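LPXTG family cell surface protein Fms2 (Enterococcus faecium DO, PDB 5FCE) is a cell wall-anchored surface adhesin whose ligand-binding region, the part described here, probably mediates attachment of the bacterium to its targets. Local coordinates at residues Thr10-Tyr15 with Gly68-Ile73; Tyr43-Asp46 with Ser51-Val54; Glu2-Thr7 with Val94-Gln99. All blocks are in the same frame, centred on the assembly; numbering follows the deposited sequence.

Contact 1: Thr10-Tyr15 with Gly68-Ile73; sequences TDRIVY and GIEYTI
The Arg12 chain leaves CB opposite its own carbonyl carbon (chi1 -72°). In Glu70 the first torsion is -92°, displaced from the usual staggered value, and beyond CG the chain is extended. These settings send the two side chains towards each other across the gap between their backbones. A further bend in the Arg12 chain leaves NH1 as the nitrogen that meets Glu70 OE2.

The result is a single salt bridge, from Arg12 NH1 to Glu70 OE2 at 2.9 Å. The other carboxylate oxygen, Glu70 OE1, stays 4.1 Å from Arg12 NH1. The grip is therefore one nitrogen on one oxygen, not the two-pronged pairing of guanidinium and carboxylate. The flat groups are strongly turned against each other, with their planes 70° apart, and OE2 comes in obliquely. The two side chains cross at about a right angle. Both residues are exposed, so solvent probably weakens the attraction. Lys9 NZ is close to Arg12 NH1, and the negative charge of Glu70 may offset some of the repulsion between these like charges.

Arg12 closes the short 3-10 turn 10-12, in which Ile13 N bonds to Thr10 O at 3.1 Å. Glu70 lies just ahead of strand 71-76. Strand 14-16, which follows the turn, and strand 71-76 both pair antiparallel with strand 21-28 of the mixed sheet. Glu70 also touches Pro25 of that strand. The salt bridge thus links the entrances of two strands that share strand 21-28 as neighbour, at the surface of this ligand-binding region.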
ATOM      1  N   THR A  10       6.385  -8.853  -1.764  1.00 19.85           N
ATOM      2  CA  THR A  10       5.838  -8.736  -0.410  1.00 18.61           C
ATOM      3  C   THR A  10       6.876  -8.860   0.711  1.00 18.96           C
ATOM      4  O   THR A  10       6.701  -8.253   1.773  1.00 18.39           O
ATOM      5  CB  THR A  10       4.673  -9.720  -0.176  1.00 18.75           C
ATOM      6  OG1 THR A  10       5.144 -11.071  -0.263  1.00 19.92           O
ATOM      7  CG2 THR A  10       3.575  -9.509  -1.213  1.00 20.30           C
ATOM      8  N   ASP A  11       7.947  -9.630   0.498  1.00 21.42           N
ATOM      9  CA  ASP A  11       8.948  -9.769   1.573  1.00 20.91           C
ATOM     10  C   ASP A  11       9.816  -8.524   1.775  1.00 22.11           C
ATOM     11  O   ASP A  11      10.540  -8.413   2.779  1.00 22.93           O
ATOM     12  CB  ASP A  11       9.808 -11.054   1.475  1.00 24.14           C
ATOM     13  CG  ASP A  11      10.343 -11.331   0.078  1.00 26.94           C
ATOM     14  OD1 ASP A  11      10.216 -10.487  -0.833  1.00 26.17           O
ATOM     15  OD2 ASP A  11      10.914 -12.433  -0.101  1.00 32.96           O
ATOM     16  N   ARG A  12       9.725  -7.592   0.828  1.00 20.74           N
ATOM     17  CA  ARG A  12      10.390  -6.300   0.947  1.00 20.91           C
ATOM     18  C   ARG A  12       9.538  -5.246   1.646  1.00 18.27           C
ATOM     19  O   ARG A  12      10.024  -4.160   1.931  1.00 20.35           O
ATOM     20  CB  ARG A  12      10.837  -5.797  -0.421  1.00 22.93           C
ATOM     21  CG  ARG A  12      12.023  -6.577  -0.986  1.00 26.98           C
ATOM     22  CD  ARG A  12      12.155  -6.317  -2.475  1.00 30.48           C
ATOM     23  NE  ARG A  12      13.550  -6.258  -2.906  1.00 34.53           N
ATOM     24  CZ  ARG A  12      13.937  -5.948  -4.142  1.00 34.75           C
ATOM     25  NH1 ARG A  12      13.029  -5.667  -5.067  1.00 36.05           N
ATOM     26  NH2 ARG A  12      15.226  -5.914  -4.457  1.00 35.79           N
ATOM     27  N   ILE A  13       8.282  -5.570   1.936  1.00 17.43           N
ATOM     28  CA  ILE A  13       7.451  -4.689   2.770  1.00 17.10           C
ATOM     29  C   ILE A  13       8.015  -4.727   4.188  1.00 18.03           C
ATOM     30  O   ILE A  13       8.329  -5.807   4.702  1.00 17.30           O
ATOM     31  CB  ILE A  13       5.972  -5.129   2.772  1.00 15.35           C
ATOM     32  CG1 ILE A  13       5.350  -4.888   1.383  1.00 15.83           C
ATOM     33  CG2 ILE A  13       5.170  -4.393   3.870  1.00 16.23           C
ATOM     34  CD1 ILE A  13       3.956  -5.492   1.199  1.00 15.65           C
ATOM     35  N   VAL A  14       8.152  -3.556   4.817  1.00 16.78           N
ATOM     36  CA  VAL A  14       8.663  -3.492   6.185  1.00 16.59           C
ATOM     37  C   VAL A  14       7.621  -2.947   7.159  1.00 17.53           C
ATOM     38  O   VAL A  14       7.022  -1.908   6.902  1.00 17.86           O
ATOM     39  CB  VAL A  14       9.944  -2.635   6.274  1.00 18.54           C
ATOM     40  CG1 VAL A  14      10.429  -2.537   7.735  1.00 17.16           C
ATOM     41  CG2 VAL A  14      11.043  -3.213   5.386  1.00 20.39           C
ATOM     42  N   TYR A  15       7.379  -3.662   8.257  1.00 17.86           N
ATOM     43  CA  TYR A  15       6.602  -3.096   9.359  1.00 18.03           C
ATOM     44  C   TYR A  15       7.610  -2.677  10.423  1.00 19.21           C
ATOM     45  O   TYR A  15       8.293  -3.525  10.988  1.00 19.05           O
ATOM     46  CB  TYR A  15       5.636  -4.131   9.954  1.00 16.88           C
ATOM     47  CG  TYR A  15       4.729  -3.584  11.044  1.00 17.15           C
ATOM     48  CD1 TYR A  15       5.170  -3.468  12.367  1.00 18.95           C
ATOM     49  CD2 TYR A  15       3.423  -3.195  10.754  1.00 18.70           C
ATOM     50  CE1 TYR A  15       4.333  -2.959  13.357  1.00 19.78           C
ATOM     51  CE2 TYR A  15       2.581  -2.693  11.740  1.00 18.04           C
ATOM     52  CZ  TYR A  15       3.041  -2.586  13.039  1.00 19.55           C
ATOM     53  OH  TYR A  15       2.212  -2.085  14.022  1.00 21.94           O
ATOM     54  N   GLY A  68       8.349   0.220 -14.111  1.00 20.10           N
ATOM     55  CA  GLY A  68       9.347  -0.760 -13.720  1.00 21.16           C
ATOM     56  C   GLY A  68      10.315  -0.320 -12.638  1.00 22.92           C
ATOM     57  O   GLY A  68      11.193  -1.088 -12.247  1.00 24.39           O
ATOM     58  N   ILE A  69      10.168   0.908 -12.150  1.00 21.35           N
ATOM     59  CA  ILE A  69      11.042   1.411 -11.089  1.00 23.00           C
ATOM     60  C   ILE A  69      10.295   1.485  -9.759  1.00 22.46           C
ATOM     61  O   ILE A  69       9.168   1.993  -9.698  1.00 21.00           O
ATOM     62  CB  ILE A  69      11.627   2.795 -11.442  1.00 24.07           C
ATOM     63  CG1 ILE A  69      12.577   2.673 -12.636  1.00 25.40           C
ATOM     64  CG2 ILE A  69      12.363   3.404 -10.254  1.00 22.84           C
ATOM     65  CD1 ILE A  69      13.260   3.986 -12.994  1.00 27.63           C
ATOM     66  N   GLU A  70      10.917   0.972  -8.701  1.00 21.52           N
ATOM     67  CA  GLU A  70      10.257   0.901  -7.397  1.00 22.05           C
ATOM     68  C   GLU A  70       9.984   2.274  -6.794  1.00 21.18           C
ATOM     69  O   GLU A  70      10.828   3.172  -6.838  1.00 21.01           O
ATOM     70  CB  GLU A  70      11.059   0.049  -6.409  1.00 24.45           C
ATOM     71  CG  GLU A  70      10.647  -1.421  -6.406  1.00 26.22           C
ATOM     72  CD  GLU A  70      11.407  -2.234  -5.382  1.00 28.75           C
ATOM     73  OE1 GLU A  70      12.251  -1.651  -4.669  1.00 29.80           O
ATOM     74  OE2 GLU A  70      11.146  -3.453  -5.290  1.00 32.55           O
ATOM     75  N   TYR A  71       8.784   2.425  -6.251  1.00 20.00           N
ATOM     76  CA  TYR A  71       8.368   3.658  -5.611  1.00 20.51           C
ATOM     77  C   TYR A  71       7.969   3.280  -4.196  1.00 20.57           C
ATOM     78  O   TYR A  71       7.286   2.271  -3.980  1.00 20.13           O
ATOM     79  CB  TYR A  71       7.188   4.293  -6.360  1.00 20.32           C
ATOM     80  CG  TYR A  71       6.670   5.533  -5.665  1.00 20.60           C
ATOM     81  CD1 TYR A  71       5.662   5.448  -4.705  1.00 20.74           C
ATOM     82  CD2 TYR A  71       7.209   6.782  -5.941  1.00 21.22           C
ATOM     83  CE1 TYR A  71       5.203   6.573  -4.052  1.00 19.57           C
ATOM     84  CE2 TYR A  71       6.755   7.918  -5.286  1.00 20.14           C
ATOM     85  CZ  TYR A  71       5.750   7.808  -4.349  1.00 21.19           C
ATOM     86  OH  TYR A  71       5.288   8.929  -3.694  1.00 21.55           O
ATOM     87  N   THR A  72       8.403   4.073  -3.225  1.00 19.62           N
ATOM     88  CA  THR A  72       8.191   3.700  -1.842  1.00 19.99           C
ATOM     89  C   THR A  72       7.054   4.479  -1.194  1.00 20.03           C
ATOM     90  O   THR A  72       7.104   5.698  -1.084  1.00 21.11           O
ATOM     91  CB  THR A  72       9.469   3.875  -1.029  1.00 22.14           C
ATOM     92  OG1 THR A  72      10.417   2.877  -1.436  1.00 26.10           O
ATOM     93  CG2 THR A  72       9.171   3.696   0.425  1.00 20.90           C
ATOM     94  N   ILE A  73       6.025   3.754  -0.775  1.00 18.69           N
ATOM     95  CA  ILE A  73       4.913   4.335  -0.040  1.00 18.57           C
ATOM     96  C   ILE A  73       5.117   4.073   1.447  1.00 19.24           C
ATOM     97  O   ILE A  73       5.490   2.962   1.854  1.00 19.69           O
ATOM     98  CB  ILE A  73       3.572   3.743  -0.502  1.00 18.98           C
ATOM     99  CG1 ILE A  73       3.359   4.042  -1.989  1.00 19.87           C
ATOM    100  CG2 ILE A  73       2.419   4.316   0.316  1.00 19.06           C
ATOM    101  CD1 ILE A  73       2.215   3.272  -2.638  1.00 19.83           C
TER

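Contact 2: Tyr43-Asp46 with Ser51-Val54; sequences YGWD and SEKV
Two CH-pi contacts join Tyr43 and Trp45 to the returning chain. Lys53 CB sits over the centre of the Tyr43 ring, 3.5 Å from its centroid and only 6° off the normal. CG of the same lysine continues over that face towards CE2. The Tyr43 ring reaches this place with CG between its backbone N and carbonyl carbon (chi1 58°). Lys87 also makes a cation-pi interaction with Tyr43. Ser51 CA lies 3.4 Å from the centroid of the six-membered ring of Trp45, and Glu52 N covers the same indole face nearer the pyrrole part.

There is one direct hydrogen bond between the segments. Tyr43 N donates to Lys53 O at 3.0 Å, fairly straight at 159° and in the carbonyl plane. Thr42 OG1 also bonds to Lys53 O. The contact closes the long loop of the beta hairpin formed by strands 36-42 and 54-60; strand 54-60 is at the edge of the four-stranded sheet. Trp45 NE1 hydrogen-bonds to Asn48 O within this loop.

Two waters add bridges. One donates to Tyr43 O and accepts from Lys53 NZ at 2.9 Å. The other donates to both Gly44 O and Glu52 OE1, the latter at 2.7 Å.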
ATOM      1  N   TYR A  43      -7.883  -4.614   4.962  1.00 16.73           N
ATOM      2  CA  TYR A  43      -8.131  -6.053   5.018  1.00 18.79           C
ATOM      3  C   TYR A  43      -9.526  -6.444   4.527  1.00 18.79           C
ATOM      4  O   TYR A  43      -9.985  -7.568   4.744  1.00 20.23           O
ATOM      5  CB  TYR A  43      -7.818  -6.647   6.398  1.00 17.13           C
ATOM      6  CG  TYR A  43      -8.572  -6.051   7.562  1.00 19.14           C
ATOM      7  CD1 TYR A  43      -8.138  -4.878   8.162  1.00 20.23           C
ATOM      8  CD2 TYR A  43      -9.692  -6.690   8.092  1.00 21.33           C
ATOM      9  CE1 TYR A  43      -8.814  -4.331   9.239  1.00 20.71           C
ATOM     10  CE2 TYR A  43     -10.373  -6.162   9.177  1.00 22.03           C
ATOM     11  CZ  TYR A  43      -9.927  -4.983   9.743  1.00 22.73           C
ATOM     12  OH  TYR A  43     -10.593  -4.445  10.816  1.00 23.23           O
ATOM     13  N   GLY A  44     -10.189  -5.519   3.845  1.00 18.81           N
ATOM     14  CA  GLY A  44     -11.490  -5.816   3.267  1.00 21.90           C
ATOM     15  C   GLY A  44     -12.236  -4.604   2.739  1.00 22.08           C
ATOM     16  O   GLY A  44     -13.140  -4.079   3.393  1.00 23.05           O
ATOM     17  N   TRP A  45     -11.872  -4.159   1.546  1.00 21.35           N
ATOM     18  CA  TRP A  45     -12.573  -3.031   0.933  1.00 23.45           C
ATOM     19  C   TRP A  45     -12.384  -3.031  -0.584  1.00 23.53           C
ATOM     20  O   TRP A  45     -11.288  -3.292  -1.070  1.00 23.80           O
ATOM     21  CB  TRP A  45     -12.074  -1.714   1.542  1.00 21.92           C
ATOM     22  CG  TRP A  45     -12.797  -0.488   1.047  1.00 23.78           C
ATOM     23  CD1 TRP A  45     -14.142  -0.359   0.806  1.00 24.12           C
ATOM     24  CD2 TRP A  45     -12.211   0.783   0.731  1.00 23.39           C
ATOM     25  NE1 TRP A  45     -14.421   0.913   0.356  1.00 23.31           N
ATOM     26  CE2 TRP A  45     -13.255   1.635   0.310  1.00 23.93           C
ATOM     27  CE3 TRP A  45     -10.904   1.281   0.760  1.00 22.01           C
ATOM     28  CZ2 TRP A  45     -13.029   2.957  -0.079  1.00 25.07           C
ATOM     29  CZ3 TRP A  45     -10.681   2.599   0.383  1.00 22.34           C
ATOM     30  CH2 TRP A  45     -11.739   3.419  -0.031  1.00 23.66           C
ATOM     31  N   ASP A  46     -13.449  -2.729  -1.327  1.00 23.26           N
ATOM     32  CA  ASP A  46     -13.390  -2.735  -2.785  1.00 24.61           C
ATOM     33  C   ASP A  46     -12.960  -1.387  -3.375  1.00 23.65           C
ATOM     34  O   ASP A  46     -12.827  -1.242  -4.587  1.00 23.64           O
ATOM     35  CB  ASP A  46     -14.730  -3.199  -3.377  1.00 25.08           C
ATOM     36  CG  ASP A  46     -15.871  -2.230  -3.102  1.00 26.17           C
ATOM     37  OD1 ASP A  46     -15.676  -1.207  -2.402  1.00 24.96           O
ATOM     38  OD2 ASP A  46     -16.990  -2.510  -3.579  1.00 25.69           O
ATOM     39  N   SER A  51     -14.012   4.480   3.021  1.00 26.33           N
ATOM     40  CA  SER A  51     -13.011   3.455   3.297  1.00 25.07           C
ATOM     41  C   SER A  51     -13.467   2.532   4.424  1.00 25.96           C
ATOM     42  O   SER A  51     -14.121   2.967   5.382  1.00 25.72           O
ATOM     43  CB  SER A  51     -11.671   4.099   3.642  1.00 24.88           C
ATOM     44  OG  SER A  51     -11.756   4.793   4.868  1.00 27.22           O
ATOM     45  N   GLU A  52     -13.130   1.254   4.295  1.00 24.73           N
ATOM     46  CA  GLU A  52     -13.456   0.262   5.317  1.00 25.14           C
ATOM     47  C   GLU A  52     -12.231  -0.587   5.642  1.00 23.41           C
ATOM     48  O   GLU A  52     -11.323  -0.728   4.810  1.00 20.08           O
ATOM     49  CB  GLU A  52     -14.592  -0.650   4.837  1.00 25.34           C
ATOM     50  CG  GLU A  52     -15.940   0.041   4.632  1.00 27.21           C
ATOM     51  CD  GLU A  52     -16.991  -0.892   4.050  1.00 29.08           C
ATOM     52  OE1 GLU A  52     -16.980  -2.093   4.403  1.00 29.77           O
ATOM     53  OE2 GLU A  52     -17.832  -0.430   3.240  1.00 30.85           O
ATOM     54  N   LYS A  53     -12.225  -1.145   6.853  1.00 23.58           N
ATOM     55  CA  LYS A  53     -11.180  -2.053   7.314  1.00 22.63           C
ATOM     56  C   LYS A  53      -9.774  -1.531   7.031  1.00 21.51           C
ATOM     57  O   LYS A  53      -8.928  -2.244   6.482  1.00 19.74           O
ATOM     58  CB  LYS A  53     -11.394  -3.450   6.728  1.00 21.23           C
ATOM     59  CG  LYS A  53     -12.628  -4.158   7.297  1.00 23.03           C
ATOM     60  CD  LYS A  53     -12.945  -5.413   6.486  1.00 22.61           C
ATOM     61  CE  LYS A  53     -14.245  -6.072   6.938  1.00 25.42           C
ATOM     62  NZ  LYS A  53     -14.642  -7.221   6.050  1.00 28.08           N
ATOM     63  N   VAL A  54      -9.540  -0.282   7.428  1.00 19.23           N
ATOM     64  CA  VAL A  54      -8.285   0.415   7.146  1.00 19.43           C
ATOM     65  C   VAL A  54      -7.158   0.009   8.093  1.00 19.21           C
ATOM     66  O   VAL A  54      -7.276   0.126   9.310  1.00 19.22           O
ATOM     67  CB  VAL A  54      -8.501   1.945   7.185  1.00 22.09           C
ATOM     68  CG1 VAL A  54      -7.198   2.695   6.922  1.00 19.74           C
ATOM     69  CG2 VAL A  54      -9.551   2.331   6.153  1.00 21.45           C
TER
HETATM   70  O   HOH W   1     -12.310  -8.899   5.610  1.00 26.39           O
HETATM   71  O   HOH W   2     -15.665  -3.998   3.023  1.00 27.57           O

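Contact 3: Glu2-Thr7 with Val94-Gln99; sequences ENLSFT and VFYDGQ
Tyr96 OH is held by two waters that connect it to the backbone of Leu4. One water lies 2.8 Å from Tyr96 OH and donates to Leu4 O at 2.7 Å. The other is 2.9 Å from Tyr96 OH and accepts from Leu4 N. The phenol thus reaches both the carbonyl and the amide of one residue without bonding directly to either. Leu4 CB also meets Tyr96 OH, at 3.6 Å.

The ring itself makes apolar contacts. With chi1 at 61°, Tyr96 turns one face to Leu4. Leu4 CD2 stands over the centre of that face, 3.8 Å from the centroid and 10° off the normal, a CH-pi contact. Gln99 CB covers the opposite face. The Leu4 and Tyr96 side chains run past each other in opposite directions. Tyr96 begins a type I' turn to Gln99, which closes the hairpin of strands 91-96 and 99-103. The N-terminal segment 2-7 packs against this hairpin from the other sheet, so the contact spans the interior of the flattened barrel.

Deeper in, Phe6 CE2 meets Val94 CG1 at 3.9 Å, with the side chains crossing at about a right angle. Trp65 of strand 63-65 touches Leu4, Val94 and Tyr96, and it stacks edge-to-face with Phe6.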
ATOM      1  N   GLU A   2      -3.627   1.646 -21.587  1.00 29.23           N
ATOM      2  CA  GLU A   2      -3.614   0.544 -20.624  1.00 25.12           C
ATOM      3  C   GLU A   2      -3.658   1.044 -19.173  1.00 25.68           C
ATOM      4  O   GLU A   2      -2.966   2.002 -18.823  1.00 26.48           O
ATOM      5  CB  GLU A   2      -2.379  -0.331 -20.840  1.00 25.91           C
ATOM      6  CG  GLU A   2      -2.681  -1.798 -20.791  1.00 27.41           C
ATOM      7  CD  GLU A   2      -1.437  -2.660 -20.757  1.00 23.78           C
ATOM      8  OE1 GLU A   2      -0.519  -2.462 -21.595  1.00 22.60           O
ATOM      9  OE2 GLU A   2      -1.391  -3.549 -19.884  1.00 25.32           O
ATOM     10  N   ASN A   3      -4.455   0.391 -18.330  1.00 25.63           N
ATOM     11  CA  ASN A   3      -4.589   0.814 -16.931  1.00 26.28           C
ATOM     12  C   ASN A   3      -3.292   0.659 -16.136  1.00 23.17           C
ATOM     13  O   ASN A   3      -2.630  -0.372 -16.214  1.00 23.15           O
ATOM     14  CB  ASN A   3      -5.673   0.001 -16.209  1.00 27.13           C
ATOM     15  CG  ASN A   3      -7.076   0.309 -16.693  1.00 29.78           C
ATOM     16  OD1 ASN A   3      -7.346   1.383 -17.237  1.00 31.26           O
ATOM     17  ND2 ASN A   3      -7.989  -0.637 -16.479  1.00 31.81           N
ATOM     18  N   LEU A   4      -2.949   1.683 -15.358  1.00 23.29           N
ATOM     19  CA  LEU A   4      -1.872   1.572 -14.369  1.00 20.98           C
ATOM     20  C   LEU A   4      -2.152   0.464 -13.355  1.00 21.18           C
ATOM     21  O   LEU A   4      -3.262   0.363 -12.832  1.00 21.87           O
ATOM     22  CB  LEU A   4      -1.725   2.895 -13.617  1.00 20.79           C
ATOM     23  CG  LEU A   4      -0.787   2.927 -12.408  1.00 18.50           C
ATOM     24  CD1 LEU A   4       0.652   2.858 -12.859  1.00 20.55           C
ATOM     25  CD2 LEU A   4      -1.036   4.203 -11.583  1.00 20.10           C
ATOM     26  N   SER A   5      -1.143  -0.363 -13.085  1.00 19.48           N
ATOM     27  CA  SER A   5      -1.188  -1.311 -11.970  1.00 19.26           C
ATOM     28  C   SER A   5       0.167  -1.375 -11.289  1.00 19.03           C
ATOM     29  O   SER A   5       1.188  -0.968 -11.858  1.00 17.88           O
ATOM     30  CB  SER A   5      -1.602  -2.706 -12.430  1.00 20.26           C
ATOM     31  OG  SER A   5      -0.708  -3.192 -13.403  1.00 22.47           O
ATOM     32  N   PHE A   6       0.175  -1.899 -10.066  1.00 17.63           N
ATOM     33  CA  PHE A   6       1.409  -2.047  -9.296  1.00 18.40           C
ATOM     34  C   PHE A   6       1.615  -3.493  -8.876  1.00 18.18           C
ATOM     35  O   PHE A   6       0.662  -4.186  -8.510  1.00 18.65           O
ATOM     36  CB  PHE A   6       1.367  -1.175  -8.026  1.00 15.96           C
ATOM     37  CG  PHE A   6       1.258   0.299  -8.294  1.00 17.21           C
ATOM     38  CD1 PHE A   6       2.398   1.073  -8.538  1.00 16.37           C
ATOM     39  CD2 PHE A   6       0.014   0.923  -8.295  1.00 16.17           C
ATOM     40  CE1 PHE A   6       2.286   2.455  -8.783  1.00 17.54           C
ATOM     41  CE2 PHE A   6      -0.104   2.284  -8.552  1.00 17.50           C
ATOM     42  CZ  PHE A   6       1.039   3.053  -8.805  1.00 16.85           C
ATOM     43  N   THR A   7       2.862  -3.950  -8.920  1.00 17.81           N
ATOM     44  CA  THR A   7       3.207  -5.237  -8.330  1.00 18.51           C
ATOM     45  C   THR A   7       4.032  -4.942  -7.087  1.00 19.86           C
ATOM     46  O   THR A   7       4.611  -3.862  -6.971  1.00 18.77           O
ATOM     47  CB  THR A   7       3.997  -6.109  -9.327  1.00 20.77           C
ATOM     48  OG1 THR A   7       4.308  -7.383  -8.745  1.00 25.93           O
ATOM     49  CG2 THR A   7       5.269  -5.433  -9.678  1.00 19.27           C
ATOM     50  N   VAL A  94      -4.715   2.026  -4.595  1.00 15.83           N
ATOM     51  CA  VAL A  94      -4.083   3.293  -4.945  1.00 15.87           C
ATOM     52  C   VAL A  94      -5.026   4.118  -5.787  1.00 15.61           C
ATOM     53  O   VAL A  94      -5.381   3.726  -6.909  1.00 14.60           O
ATOM     54  CB  VAL A  94      -2.773   3.107  -5.714  1.00 16.04           C
ATOM     55  CG1 VAL A  94      -2.122   4.464  -5.966  1.00 15.61           C
ATOM     56  CG2 VAL A  94      -1.830   2.230  -4.915  1.00 16.54           C
ATOM     57  N   PHE A  95      -5.441   5.244  -5.221  1.00 16.15           N
ATOM     58  CA  PHE A  95      -6.256   6.217  -5.942  1.00 17.35           C
ATOM     59  C   PHE A  95      -5.325   7.257  -6.536  1.00 17.01           C
ATOM     60  O   PHE A  95      -4.399   7.716  -5.862  1.00 17.55           O
ATOM     61  CB  PHE A  95      -7.220   6.907  -4.973  1.00 18.48           C
ATOM     62  CG  PHE A  95      -8.190   5.975  -4.307  1.00 17.94           C
ATOM     63  CD1 PHE A  95      -7.915   5.453  -3.047  1.00 18.27           C
ATOM     64  CD2 PHE A  95      -9.384   5.635  -4.927  1.00 19.46           C
ATOM     65  CE1 PHE A  95      -8.811   4.605  -2.424  1.00 20.50           C
ATOM     66  CE2 PHE A  95     -10.284   4.781  -4.311  1.00 22.12           C
ATOM     67  CZ  PHE A  95      -9.997   4.267  -3.054  1.00 21.89           C
ATOM     68  N   TYR A  96      -5.577   7.647  -7.781  1.00 18.17           N
ATOM     69  CA  TYR A  96      -4.734   8.630  -8.462  1.00 19.07           C
ATOM     70  C   TYR A  96      -5.593   9.425  -9.439  1.00 18.14           C
ATOM     71  O   TYR A  96      -6.152   8.874 -10.407  1.00 17.99           O
ATOM     72  CB  TYR A  96      -3.532   7.959  -9.172  1.00 17.09           C
ATOM     73  CG  TYR A  96      -3.914   6.963 -10.236  1.00 19.22           C
ATOM     74  CD1 TYR A  96      -4.352   5.680  -9.897  1.00 18.83           C
ATOM     75  CD2 TYR A  96      -3.846   7.302 -11.590  1.00 19.92           C
ATOM     76  CE1 TYR A  96      -4.722   4.776 -10.876  1.00 20.29           C
ATOM     77  CE2 TYR A  96      -4.209   6.410 -12.564  1.00 21.29           C
ATOM     78  CZ  TYR A  96      -4.648   5.152 -12.209  1.00 20.66           C
ATOM     79  OH  TYR A  96      -5.006   4.273 -13.209  1.00 21.89           O
ATOM     80  N   ASP A  97      -5.726  10.713  -9.149  1.00 18.34           N
ATOM     81  CA  ASP A  97      -6.465  11.638 -10.006  1.00 19.08           C
ATOM     82  C   ASP A  97      -7.824  11.137 -10.479  1.00 18.41           C
ATOM     83  O   ASP A  97      -8.207  11.342 -11.637  1.00 19.43           O
ATOM     84  CB  ASP A  97      -5.597  12.065 -11.191  1.00 19.06           C
ATOM     85  CG  ASP A  97      -4.424  12.913 -10.758  1.00 20.86           C
ATOM     86  OD1 ASP A  97      -4.397  13.301  -9.571  1.00 20.39           O
ATOM     87  OD2 ASP A  97      -3.545  13.203 -11.601  1.00 21.12           O
ATOM     88  N   GLY A  98      -8.546  10.484  -9.577  1.00 18.61           N
ATOM     89  CA  GLY A  98      -9.900  10.036  -9.840  1.00 20.46           C
ATOM     90  C   GLY A  98     -10.036   8.584 -10.250  1.00 20.73           C
ATOM     91  O   GLY A  98     -11.153   8.056 -10.345  1.00 20.68           O
ATOM     92  N   GLN A  99      -8.905   7.936 -10.504  1.00 19.73           N
ATOM     93  CA  GLN A  99      -8.901   6.528 -10.910  1.00 18.37           C
ATOM     94  C   GLN A  99      -8.368   5.687  -9.766  1.00 18.72           C
ATOM     95  O   GLN A  99      -7.920   6.234  -8.753  1.00 17.07           O
ATOM     96  CB  GLN A  99      -8.067   6.335 -12.186  1.00 19.14           C
ATOM     97  CG  GLN A  99      -8.583   7.213 -13.363  1.00 21.58           C
ATOM     98  CD  GLN A  99     -10.060   6.985 -13.676  1.00 23.87           C
ATOM     99  OE1 GLN A  99     -10.529   5.842 -13.698  1.00 25.76           O
ATOM    100  NE2 GLN A  99     -10.810   8.081 -13.912  1.00 21.71           N
TER
HETATM  101  O   HOH W   3      -5.664   1.577 -13.010  1.00 25.14           O
HETATM  102  O   HOH W   4      -4.421   4.053 -16.044  1.00 26.78           O

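How the contacts relate
Contact 2 touches contact 3 directly: Trp45 CH2 packs against Phe95 CZ at 3.6 Å. Their centres are 17 Å apart. Contacts 1 and 2 lie on opposite sides of the chain's centre, 20 Å apart between centres and about 11 Å between nearest atoms. Contacts 1 and 3 are 16 Å apart between centres. Their segments adjoin in sequence, and strands 6-7 and 14-16 both pair with strand 21-28. Along the chain, contact 2 is nested inside contact 1, and contact 1 inside contact 3. Contact 3 is buried between the sheets, while the other two lie at the surface. The ligand site of this region is not assigned to any of the three.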